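Local coordinates for protein Glucose/sorbosone dehydrogenases (Escherichia coli K12, PDB 2G8S) that belongs to the glucose/sorbosone dehydrogenase family, is built as a beta-propeller of antiparallel four-stranded blades, and carries a bound calcium ion, at residues Y102-D107 with K111-R116; E40-Q45 with S51-G56; I224-K229 with N307-T312; Q200-N205 with L211-H216. One frame throughout, in Å; residues are numbered along the deposited sequence. Where two conformers were deposited one is given.

Contact 1 of 4, residues Y102-D107 with K111-R116; sequences YGRLSD and KVTDFR
A beta hairpin on the rim of a propeller blade brings Tyr102 against Arg116 and Arg104 against Thr113, with the chain turning back between Ser106 and Lys111. Tyr102 and Arg116 exchange two backbone bonds, and so do Arg104 and Thr113, where Thr113 N reaches Arg104 O at 2.7 Å. The register slips by one residue between these pairs, a beta bulge at the corner where strand 112-113 gives way to strand 115-120. Here Gly103 CA comes within 3.4 Å of Thr113 O, and a water donates to both Tyr102 O and Asp114 O. This is the outer part of its blade, whose next strand, 82-90, packs against Leu105, Val112 and Phe115. On the other face Arg116, in the conformer modelled, runs alongside Tyr102 and sets CG over the ring centre, a CH-pi contact of 4.3 Å to the centroid. A bend at chi3 (-64°) then brings its guanidinium round nearly perpendicular to the ring, with NH1 2.9 Å from Tyr102 OH. At the turn, Ser106 N gives an almost straight bond to Lys111 O (2.9 Å), while Ser106 OG accepts from Lys111 N at 3.2 Å and bonds Asp108.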
# COMPACT_ATOMS: atom_id res chain seq x y z
N TYR A 102 -6.51 -14.36 -5.03
CA TYR A 102 -6.83 -13.93 -6.38
C TYR A 102 -8.01 -14.70 -6.95
O TYR A 102 -8.32 -15.80 -6.50
CB TYR A 102 -5.63 -14.07 -7.32
CG TYR A 102 -5.17 -15.48 -7.59
CD1 TYR A 102 -5.80 -16.30 -8.54
CD2 TYR A 102 -4.06 -16.00 -6.93
CE1 TYR A 102 -5.34 -17.60 -8.79
CE2 TYR A 102 -3.60 -17.30 -7.18
CZ TYR A 102 -4.24 -18.10 -8.11
OH TYR A 102 -3.80 -19.38 -8.36
N GLY A 103 -8.67 -14.08 -7.92
CA GLY A 103 -9.72 -14.73 -8.69
C GLY A 103 -9.70 -14.18 -10.09
O GLY A 103 -8.82 -13.39 -10.43
N ARG A 104 -10.68 -14.58 -10.90
CA ARG A 104 -10.73 -14.14 -12.29
C ARG A 104 -11.85 -13.14 -12.47
O ARG A 104 -12.99 -13.40 -12.09
CB ARG A 104 -10.92 -15.34 -13.23
CG ARG A 104 -10.76 -14.99 -14.70
CD ARG A 104 -11.10 -16.16 -15.62
NE ARG A 104 -10.90 -15.83 -17.04
CZ ARG A 104 -11.82 -15.27 -17.82
NH1 ARG A 104 -13.02 -14.96 -17.34
NH2 ARG A 104 -11.54 -15.01 -19.10
N LEU A 105 -11.53 -11.99 -13.05
CA LEU A 105 -12.55 -10.98 -13.33
C LEU A 105 -13.33 -11.37 -14.59
O LEU A 105 -12.74 -11.57 -15.66
CB LEU A 105 -11.89 -9.61 -13.50
CG LEU A 105 -12.81 -8.39 -13.67
CD1 LEU A 105 -13.68 -8.13 -12.45
CD2 LEU A 105 -12.00 -7.15 -14.03
N SER A 106 -14.65 -11.48 -14.46
CA SER A 106 -15.48 -11.85 -15.61
C SER A 106 -15.37 -10.82 -16.73
O SER A 106 -15.10 -9.64 -16.49
CB SER A 106 -16.94 -12.03 -15.20
OG SER A 106 -17.53 -10.81 -14.81
N ASP A 107 -15.59 -11.29 -17.96
CA ASP A 107 -15.57 -10.43 -19.15
C ASP A 107 -16.52 -9.25 -19.00
O ASP A 107 -16.23 -8.14 -19.46
CB ASP A 107 -15.98 -11.25 -20.38
CG ASP A 107 -14.92 -12.25 -20.82
OD1 ASP A 107 -13.72 -12.04 -20.52
OD2 ASP A 107 -15.28 -13.24 -21.47
N LYS A 111 -18.45 -9.88 -11.85
CA LYS A 111 -18.06 -10.87 -10.85
C LYS A 111 -16.58 -11.26 -10.86
O LYS A 111 -15.89 -11.13 -11.89
CB LYS A 111 -18.95 -12.11 -10.97
CG LYS A 111 -18.71 -12.94 -12.22
CD LYS A 111 -19.80 -14.00 -12.40
CE LYS A 111 -21.04 -13.42 -13.07
NZ LYS A 111 -22.25 -14.22 -12.78
N VAL A 112 -16.12 -11.73 -9.71
CA VAL A 112 -14.82 -12.33 -9.56
C VAL A 112 -15.11 -13.81 -9.37
O VAL A 112 -15.95 -14.19 -8.53
CB VAL A 112 -14.09 -11.78 -8.33
CG1 VAL A 112 -12.76 -12.48 -8.13
CG2 VAL A 112 -13.87 -10.27 -8.49
N THR A 113 -14.47 -14.66 -10.16
CA THR A 113 -14.76 -16.10 -10.09
C THR A 113 -13.62 -16.90 -9.47
O THR A 113 -12.44 -16.58 -9.65
CB THR A 113 -15.13 -16.68 -11.47
OG1 THR A 113 -14.04 -16.54 -12.38
CG2 THR A 113 -16.36 -15.96 -12.04
N ASP A 114 -14.00 -17.95 -8.74
CA ASP A 114 -13.07 -18.89 -8.12
C ASP A 114 -12.01 -18.22 -7.26
O ASP A 114 -10.86 -18.65 -7.23
CB ASP A 114 -12.40 -19.79 -9.17
CG ASP A 114 -13.36 -20.78 -9.80
OD1 ASP A 114 -14.42 -21.06 -9.21
OD2 ASP A 114 -13.04 -21.29 -10.90
N PHE A 115 -12.40 -17.16 -6.56
CA PHE A 115 -11.45 -16.52 -5.64
C PHE A 115 -10.88 -17.53 -4.65
O PHE A 115 -11.61 -18.37 -4.12
CB PHE A 115 -12.07 -15.36 -4.87
CG PHE A 115 -11.07 -14.55 -4.10
CD1 PHE A 115 -10.38 -13.52 -4.72
CD2 PHE A 115 -10.79 -14.84 -2.77
CE1 PHE A 115 -9.44 -12.77 -4.03
CE2 PHE A 115 -9.85 -14.11 -2.07
CZ PHE A 115 -9.18 -13.07 -2.70
N ARG A 116 -9.57 -17.45 -4.42
CA ARG A 116 -8.89 -18.31 -3.44
C ARG A 116 -7.88 -17.50 -2.63
O ARG A 116 -7.19 -16.64 -3.18
CB ARG A 116 -8.19 -19.48 -4.14
CG ARG A 116 -7.09 -19.09 -5.12
CD ARG A 116 -6.57 -20.29 -5.90
NE ARG A 116 -5.94 -21.26 -5.01
CZ ARG A 116 -4.67 -21.62 -5.07
NH1 ARG A 116 -3.85 -21.10 -5.98
NH2 ARG A 116 -4.21 -22.51 -4.20
O HOH W 1 -8.58 -18.37 -8.48
O HOH W 2 -14.27 -15.07 -14.69

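Contact 2 of 4, residues E40-Q45 with S51-G56; sequences ELRHWQ and SAPLSG
Ser51 meets His43 where the chain, having left the outermost strand of a propeller blade, runs on beside strand 40-45. The close-fitting part is a row of hydrogen bonds to that strand. Ser51 N donates to His43 O at 2.7 Å, and Ser51 OG accepts from His43 N at 2.9 Å while its own hydroxyl donates to Ala52 O. With chi1 at 78°, OG sits between its backbone N and carbonyl carbon, within reach of both partners. Further along, Leu54 N gives a nearly straight bond to Leu41 O (2.8 Å), and Leu54 turns its side chain inward: CD1 lies against the backbone of Leu41 and Arg42, and CD2 faces Leu41 CD2. Leu41 and Leu54 are both buried, and the imidazole of His43 leads away to bond His30 through NE2.

The side nearer solvent is polar. Pro53, exposed, lies alongside the partly exposed Arg42 with CD 3.6 Å above the guanidinium plane, and its CG rests against the carboxylate carbon of Glu40. A water links Leu41 N with Leu54 O. Arg42 grips Glu40 side-on, NE and NH2 both going to OE1 from the same face of the carboxylate, which should hold the guanidinium flat over the proline. Its NH1 turns the other way, donating to Ser51 O at 2.9 Å along a bent path, 133° at the hydrogen.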
# COMPACT_ATOMS: atom_id res chain seq x y z
N GLU A 40 -16.81 -3.86 -0.25
CA GLU A 40 -17.33 -3.86 -1.62
C GLU A 40 -16.26 -3.56 -2.65
O GLU A 40 -15.44 -2.65 -2.45
CB GLU A 40 -18.42 -2.81 -1.76
CG GLU A 40 -19.68 -3.14 -0.97
CD GLU A 40 -20.71 -2.04 -0.99
OE1 GLU A 40 -20.46 -0.95 -1.56
OE2 GLU A 40 -21.79 -2.26 -0.42
N LEU A 41 -16.28 -4.32 -3.74
CA LEU A 41 -15.48 -4.04 -4.94
C LEU A 41 -16.43 -3.52 -6.01
O LEU A 41 -17.44 -4.15 -6.31
CB LEU A 41 -14.77 -5.31 -5.43
CG LEU A 41 -13.85 -5.21 -6.66
CD1 LEU A 41 -12.63 -4.32 -6.39
CD2 LEU A 41 -13.39 -6.58 -7.13
N ARG A 42 -16.12 -2.36 -6.58
CA ARG A 42 -17.02 -1.76 -7.56
C ARG A 42 -16.25 -1.34 -8.80
O ARG A 42 -15.03 -1.17 -8.75
CB ARG A 42 -17.79 -0.58 -6.96
CG ARG A 42 -18.89 -1.01 -5.96
CD ARG A 42 -19.57 0.20 -5.37
NE ARG A 42 -20.53 -0.10 -4.30
CZ ARG A 42 -21.84 0.13 -4.37
NH1 ARG A 42 -22.38 0.64 -5.47
NH2 ARG A 42 -22.61 -0.15 -3.32
N HIS A 43 -16.96 -1.22 -9.91
CA HIS A 43 -16.39 -0.76 -11.17
C HIS A 43 -16.88 0.65 -11.45
O HIS A 43 -18.08 0.95 -11.32
CB HIS A 43 -16.85 -1.71 -12.29
CG HIS A 43 -16.55 -1.22 -13.68
ND1 HIS A 43 -17.54 -0.98 -14.61
CD2 HIS A 43 -15.38 -0.94 -14.29
CE1 HIS A 43 -16.99 -0.58 -15.74
NE2 HIS A 43 -15.68 -0.54 -15.57
N TRP A 44 -15.95 1.54 -11.81
CA TRP A 44 -16.29 2.88 -12.27
C TRP A 44 -15.86 3.06 -13.72
O TRP A 44 -14.77 2.63 -14.09
CB TRP A 44 -15.64 3.96 -11.40
CG TRP A 44 -16.05 5.34 -11.82
CD1 TRP A 44 -17.13 6.03 -11.37
CD2 TRP A 44 -15.43 6.16 -12.81
NE1 TRP A 44 -17.22 7.25 -12.01
CE2 TRP A 44 -16.19 7.35 -12.91
CE3 TRP A 44 -14.30 6.02 -13.63
CZ2 TRP A 44 -15.85 8.39 -13.78
CZ3 TRP A 44 -13.97 7.05 -14.51
CH2 TRP A 44 -14.75 8.22 -14.57
N GLN A 45 -16.70 3.70 -14.52
CA GLN A 45 -16.34 4.03 -15.90
C GLN A 45 -17.02 5.31 -16.35
O GLN A 45 -18.19 5.55 -16.04
CB GLN A 45 -16.71 2.89 -16.85
CG GLN A 45 -16.20 3.10 -18.28
CD GLN A 45 -16.38 1.87 -19.15
OE1 GLN A 45 -16.19 0.74 -18.70
NE2 GLN A 45 -16.74 2.09 -20.41
N SER A 51 -20.69 1.04 -10.47
CA SER A 51 -21.47 -0.19 -10.50
C SER A 51 -21.93 -0.62 -9.12
O SER A 51 -21.43 -0.12 -8.10
CB SER A 51 -20.67 -1.33 -11.13
OG SER A 51 -19.72 -1.87 -10.20
N ALA A 52 -22.88 -1.55 -9.09
CA ALA A 52 -23.18 -2.30 -7.87
C ALA A 52 -21.95 -3.13 -7.48
O ALA A 52 -21.06 -3.36 -8.31
CB ALA A 52 -24.38 -3.21 -8.10
N PRO A 53 -21.89 -3.59 -6.22
CA PRO A 53 -20.76 -4.42 -5.82
C PRO A 53 -20.65 -5.67 -6.69
O PRO A 53 -21.66 -6.29 -7.02
CB PRO A 53 -21.11 -4.82 -4.38
CG PRO A 53 -21.96 -3.70 -3.90
CD PRO A 53 -22.81 -3.34 -5.09
N LEU A 54 -19.42 -6.02 -7.06
CA LEU A 54 -19.20 -7.26 -7.80
C LEU A 54 -19.41 -8.44 -6.86
O LEU A 54 -19.19 -8.34 -5.65
CB LEU A 54 -17.78 -7.33 -8.37
CG LEU A 54 -17.51 -6.62 -9.69
CD1 LEU A 54 -17.62 -5.10 -9.58
CD2 LEU A 54 -16.14 -7.00 -10.21
N SER A 55 -19.86 -9.56 -7.42
CA SER A 55 -20.01 -10.78 -6.63
C SER A 55 -18.69 -11.56 -6.63
O SER A 55 -17.81 -11.31 -7.48
CB SER A 55 -21.12 -11.64 -7.21
OG SER A 55 -20.64 -12.31 -8.36
N GLY A 56 -18.55 -12.49 -5.68
CA GLY A 56 -17.36 -13.34 -5.58
C GLY A 56 -16.19 -12.78 -4.79
O GLY A 56 -15.10 -13.35 -4.81
O HOH W 3 -18.21 -6.48 -3.84

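Contact 3 of 4, residues I224-K229 with N307-T312; sequences INIPQK and NGDKVT. With EDO (1,2-ethanediol), chain G.
Ile226 and Asp309 meet between neighbouring blades of the propeller, where the chain leaving strand 222-225 passes the hairpin turn that joins strands 300-307 and 310-317. The CA-CB bond of Ile226 points at that turn. From CB, the CG2 branch lies anti to the backbone N, while CG1 lies beside that N (chi1 -52°) and carries the chain onward. The chain is extended at chi2 (173°), and CD1 is the atom that reaches the turn: this methyl comes 3.8 Å from Asp309 O and 3.9 Å from Asp309 CB, the two side chains crossing at about a right angle. Two residues earlier Ile224 also uses CD1, meeting Val311 CG1 tip to tip at 4.1 Å. Both isoleucines also lean on Trp212 of strand 210-216, and Val311 touches Phe265. The turn itself is type II', closed by Lys310 N to Asn307 O at 2.9 Å, with Gly308 at its positive-phi position. Gly308 N donates to O2 of a 1,2-ethanediol. Between the two blades the isoleucine methyls do the touching, so the contact rests on apolar packing against a methyl of Val311 and grades to a methyl laid against Asp309 O and CB in a polar, exposed turn.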
# COMPACT_ATOMS: atom_id res chain seq x y z
N ILE A 224 10.16 6.68 3.97
CA ILE A 224 10.28 6.00 2.68
C ILE A 224 11.51 5.11 2.75
O ILE A 224 12.60 5.58 3.10
CB ILE A 224 10.47 6.98 1.51
CG1 ILE A 224 9.31 7.96 1.42
CG2 ILE A 224 10.62 6.19 0.19
CD1 ILE A 224 9.51 9.08 0.39
N ASN A 225 11.32 3.82 2.47
CA ASN A 225 12.42 2.87 2.39
C ASN A 225 12.56 2.27 0.99
O ASN A 225 11.57 2.20 0.23
CB ASN A 225 12.21 1.73 3.40
CG ASN A 225 12.36 2.20 4.82
OD1 ASN A 225 13.45 2.61 5.21
ND2 ASN A 225 11.28 2.17 5.60
N ILE A 226 13.78 1.84 0.67
CA ILE A 226 14.06 1.06 -0.54
C ILE A 226 14.50 -0.34 -0.07
O ILE A 226 15.68 -0.60 0.14
CB ILE A 226 15.14 1.70 -1.45
CG1 ILE A 226 14.80 3.17 -1.75
CG2 ILE A 226 15.32 0.88 -2.73
CD1 ILE A 226 15.90 3.91 -2.50
N PRO A 227 13.51 -1.22 0.15
CA PRO A 227 13.81 -2.46 0.87
C PRO A 227 14.66 -3.45 0.08
O PRO A 227 14.44 -3.65 -1.11
CB PRO A 227 12.43 -3.02 1.21
CG PRO A 227 11.47 -2.33 0.33
CD PRO A 227 12.08 -1.08 -0.20
N GLN A 228 15.63 -4.03 0.78
CA GLN A 228 16.54 -4.98 0.14
C GLN A 228 16.42 -6.36 0.76
O GLN A 228 15.96 -6.52 1.89
CB GLN A 228 17.97 -4.46 0.21
CG GLN A 228 18.20 -3.26 -0.70
CD GLN A 228 19.56 -2.61 -0.52
OE1 GLN A 228 20.08 -2.51 0.59
NE2 GLN A 228 20.13 -2.13 -1.62
N LYS A 229 16.82 -7.37 -0.03
CA LYS A 229 16.75 -8.76 0.37
C LYS A 229 17.42 -9.02 1.71
O LYS A 229 18.62 -8.76 1.88
CB LYS A 229 17.40 -9.63 -0.71
CG LYS A 229 17.35 -11.12 -0.44
CD LYS A 229 18.03 -11.88 -1.58
CE LYS A 229 17.91 -13.39 -1.37
NZ LYS A 229 18.73 -14.13 -2.37
N ASN A 307 15.54 11.53 -7.33
CA ASN A 307 16.90 11.76 -7.81
C ASN A 307 17.72 10.50 -7.55
O ASN A 307 18.40 10.39 -6.53
CB ASN A 307 17.49 12.98 -7.07
CG ASN A 307 18.93 13.30 -7.47
OD1 ASN A 307 19.37 12.99 -8.58
ND2 ASN A 307 19.65 13.95 -6.56
N GLY A 308 17.62 9.52 -8.45
CA GLY A 308 18.21 8.20 -8.20
C GLY A 308 17.58 7.59 -6.96
O GLY A 308 16.34 7.44 -6.90
N ASP A 309 18.40 7.27 -5.97
CA ASP A 309 17.91 6.68 -4.72
C ASP A 309 17.62 7.74 -3.67
O ASP A 309 17.32 7.42 -2.52
CB ASP A 309 18.91 5.66 -4.16
CG ASP A 309 18.96 4.36 -4.95
OD1 ASP A 309 18.09 4.14 -5.82
OD2 ASP A 309 19.88 3.56 -4.67
N LYS A 310 17.72 9.01 -4.07
CA LYS A 310 17.41 10.14 -3.19
C LYS A 310 16.06 10.76 -3.55
O LYS A 310 15.57 10.63 -4.67
CB LYS A 310 18.50 11.21 -3.26
CG LYS A 310 19.87 10.69 -2.81
CD LYS A 310 20.86 11.81 -2.64
CE LYS A 310 21.33 12.33 -3.97
NZ LYS A 310 22.49 13.28 -3.81
N VAL A 311 15.48 11.45 -2.57
CA VAL A 311 14.20 12.10 -2.75
C VAL A 311 14.13 13.36 -1.87
O VAL A 311 14.66 13.37 -0.75
CB VAL A 311 13.04 11.08 -2.51
CG1 VAL A 311 12.99 10.62 -1.06
CG2 VAL A 311 11.73 11.61 -2.98
N THR A 312 13.55 14.43 -2.41
CA THR A 312 13.36 15.68 -1.66
C THR A 312 11.92 16.15 -1.82
O THR A 312 11.26 15.80 -2.80
CB THR A 312 14.33 16.80 -2.11
OG1 THR A 312 14.17 17.06 -3.50
CG2 THR A 312 15.78 16.41 -1.83
C1 EDO G . 14.64 9.91 -12.74
O1 EDO G . 15.71 9.49 -13.60
C2 EDO G . 15.18 10.30 -11.37
O2 EDO G . 15.94 9.22 -10.83

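Contact 4 of 4, residues Q200-N205 with L211-H216; sequences QGMAMN and LWLNEH. With EDO (1,2-ethanediol), chain E.
Strands 200-205 and 211-216 run antiparallel, axes 172° apart and 4.7 Å at closest approach, with Ala203 and Trp212 trading both backbone bonds and Gly201 O taking Asn214 N. Beyond that the ladder changes character: Asn214 O accepts from Gln200 N, and Asn214 OD1 curls back to take Gly201 N at 2.8 Å, from above its carbonyl plane. Asn214 manages this with CG between its backbone N and carbonyl carbon (chi1 73°), so side chain and main chain of one residue hold two successive N-H groups.

One face is apolar, and carries Met202 and Met204, both selenomethionine. Met202, in the conformer given, lies alongside Leu213, with Met202 CG 3.6 Å from Leu213 CB. Met204 curls at chi2 and chi3 to bring its SE 3.9 Å from Leu211 CD1. On the other face Asn205 runs beside Trp212, CB over the five-membered ring and ND2 3.1 Å above the indole plane toward its rim, while OD1 bonds Trp207 N. At the far end Gln200 CG rests over one face of the His216 ring, 3.7 Å from its centroid. Glu215 turns away from strand 200-205, and its OE1 receives a 1,2-ethanediol hydroxyl and Arg197 N.

The hairpin is buried between blades: Met202 and Leu211 face Phe144 of strand 142-147, Trp212 meets Phe278 of strand 273-279 edge-to-face, and strand 222-225, carrying the calcium ligand Glu223, flanks strand 210-216.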
# COMPACT_ATOMS: atom_id res chain seq x y z
N GLN A 200 2.32 1.46 4.08
CA GLN A 200 1.09 1.89 3.43
C GLN A 200 1.29 1.87 1.91
O GLN A 200 0.97 0.88 1.26
CB GLN A 200 0.63 3.24 3.99
CG GLN A 200 0.24 3.15 5.47
CD GLN A 200 -1.10 2.46 5.69
OE1 GLN A 200 -1.19 1.23 5.77
NE2 GLN A 200 -2.14 3.26 5.81
N GLY A 201 1.84 2.94 1.35
CA GLY A 201 2.13 2.94 -0.07
C GLY A 201 3.35 2.11 -0.46
O GLY A 201 4.31 2.00 0.30
N MSE A 202 3.28 1.53 -1.64
CA MSE A 202 4.43 0.86 -2.26
C MSE A 202 4.30 1.01 -3.76
O MSE A 202 3.18 1.08 -4.29
CB MSE A 202 4.49 -0.64 -1.95
CG MSE A 202 4.57 -1.02 -0.52
SE MSE A 202 5.48 -2.73 -0.30
CE MSE A 202 4.30 -3.91 -1.34
N ALA A 203 5.44 1.08 -4.44
CA ALA A 203 5.43 1.16 -5.91
C ALA A 203 6.80 0.83 -6.48
O ALA A 203 7.82 1.02 -5.81
CB ALA A 203 5.01 2.55 -6.35
N MSE A 204 6.81 0.34 -7.71
CA MSE A 204 8.07 0.13 -8.43
C MSE A 204 8.57 1.46 -8.98
O MSE A 204 7.86 2.14 -9.72
CB MSE A 204 7.89 -0.87 -9.59
CG MSE A 204 7.52 -2.29 -9.15
SE MSE A 204 8.82 -3.13 -8.00
CE MSE A 204 10.29 -3.26 -9.26
N ASN A 205 9.80 1.81 -8.61
CA ASN A 205 10.46 2.97 -9.18
C ASN A 205 10.80 2.62 -10.63
O ASN A 205 11.56 1.68 -10.86
CB ASN A 205 11.70 3.32 -8.36
CG ASN A 205 12.49 4.49 -8.94
OD1 ASN A 205 12.66 4.61 -10.15
ND2 ASN A 205 12.99 5.35 -8.06
N LEU A 211 11.68 -1.73 -5.92
CA LEU A 211 10.55 -1.44 -5.04
C LEU A 211 10.89 -0.34 -4.04
O LEU A 211 11.94 -0.37 -3.41
CB LEU A 211 10.16 -2.71 -4.27
CG LEU A 211 8.89 -2.62 -3.43
CD1 LEU A 211 7.67 -2.64 -4.32
CD2 LEU A 211 8.87 -3.78 -2.46
N TRP A 212 9.99 0.63 -3.90
CA TRP A 212 10.01 1.59 -2.80
C TRP A 212 8.76 1.42 -1.95
O TRP A 212 7.69 1.09 -2.47
CB TRP A 212 10.04 3.03 -3.32
CG TRP A 212 11.35 3.48 -3.94
CD1 TRP A 212 12.26 2.71 -4.62
CD2 TRP A 212 11.86 4.82 -3.97
NE1 TRP A 212 13.33 3.50 -5.05
CE2 TRP A 212 13.09 4.79 -4.67
CE3 TRP A 212 11.39 6.05 -3.47
CZ2 TRP A 212 13.87 5.95 -4.87
CZ3 TRP A 212 12.16 7.20 -3.67
CH2 TRP A 212 13.39 7.14 -4.37
N LEU A 213 8.88 1.64 -0.65
CA LEU A 213 7.71 1.60 0.20
C LEU A 213 7.71 2.74 1.18
O LEU A 213 8.76 3.36 1.43
CB LEU A 213 7.59 0.26 0.94
CG LEU A 213 8.53 -0.19 2.04
CD1 LEU A 213 8.33 0.55 3.37
CD2 LEU A 213 8.30 -1.69 2.27
N ASN A 214 6.54 3.02 1.74
CA ASN A 214 6.46 3.97 2.83
C ASN A 214 5.75 3.37 4.03
O ASN A 214 5.10 2.31 3.94
CB ASN A 214 5.86 5.32 2.39
CG ASN A 214 4.36 5.26 2.13
OD1 ASN A 214 3.61 4.58 2.85
ND2 ASN A 214 3.91 6.01 1.14
N GLU A 215 5.91 4.02 5.18
CA GLU A 215 5.30 3.51 6.40
C GLU A 215 4.98 4.60 7.39
O GLU A 215 5.65 5.64 7.43
CB GLU A 215 6.14 2.40 7.06
CG GLU A 215 7.56 2.77 7.39
CD GLU A 215 8.31 1.58 7.98
OE1 GLU A 215 7.97 1.18 9.11
OE2 GLU A 215 9.24 1.06 7.31
N HIS A 216 3.94 4.36 8.19
CA HIS A 216 3.60 5.26 9.28
C HIS A 216 4.51 5.05 10.46
O HIS A 216 4.72 3.92 10.92
CB HIS A 216 2.17 5.01 9.76
CG HIS A 216 1.13 5.46 8.79
ND1 HIS A 216 -0.22 5.25 9.01
CD2 HIS A 216 1.22 6.08 7.60
CE1 HIS A 216 -0.91 5.74 7.99
NE2 HIS A 216 -0.05 6.25 7.12
C1 EDO E . 8.55 3.43 11.19
O1 EDO E . 9.18 2.14 11.29
C2 EDO E . 8.64 4.13 12.54
O2 EDO E . 10.00 4.15 12.97

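Overall arrangement
Contact 4 is the buried one, near the centre of the chain; contacts 1, 2 and 3 lie farther out and are partly buried. Contacts 1 and 4 are both hairpins within a blade, but the first is bulged, solvated and lined with charged side chains, the last buried and apolar on one face. Contacts 1 and 2 touch, the loop 51-56 bonding Val112 N through Ser55 O and packing Leu54 on Leu105, so they join two successive blades. Contacts 3 and 4 meet in one sheet through strands 222-225 and 210-216, Asn225 N lying 2.8 Å from Leu213 O. Contact 3 alone pairs segments of two different blades, through isoleucine methyls, on the opposite side of the chain's centre from contacts 1 and 2.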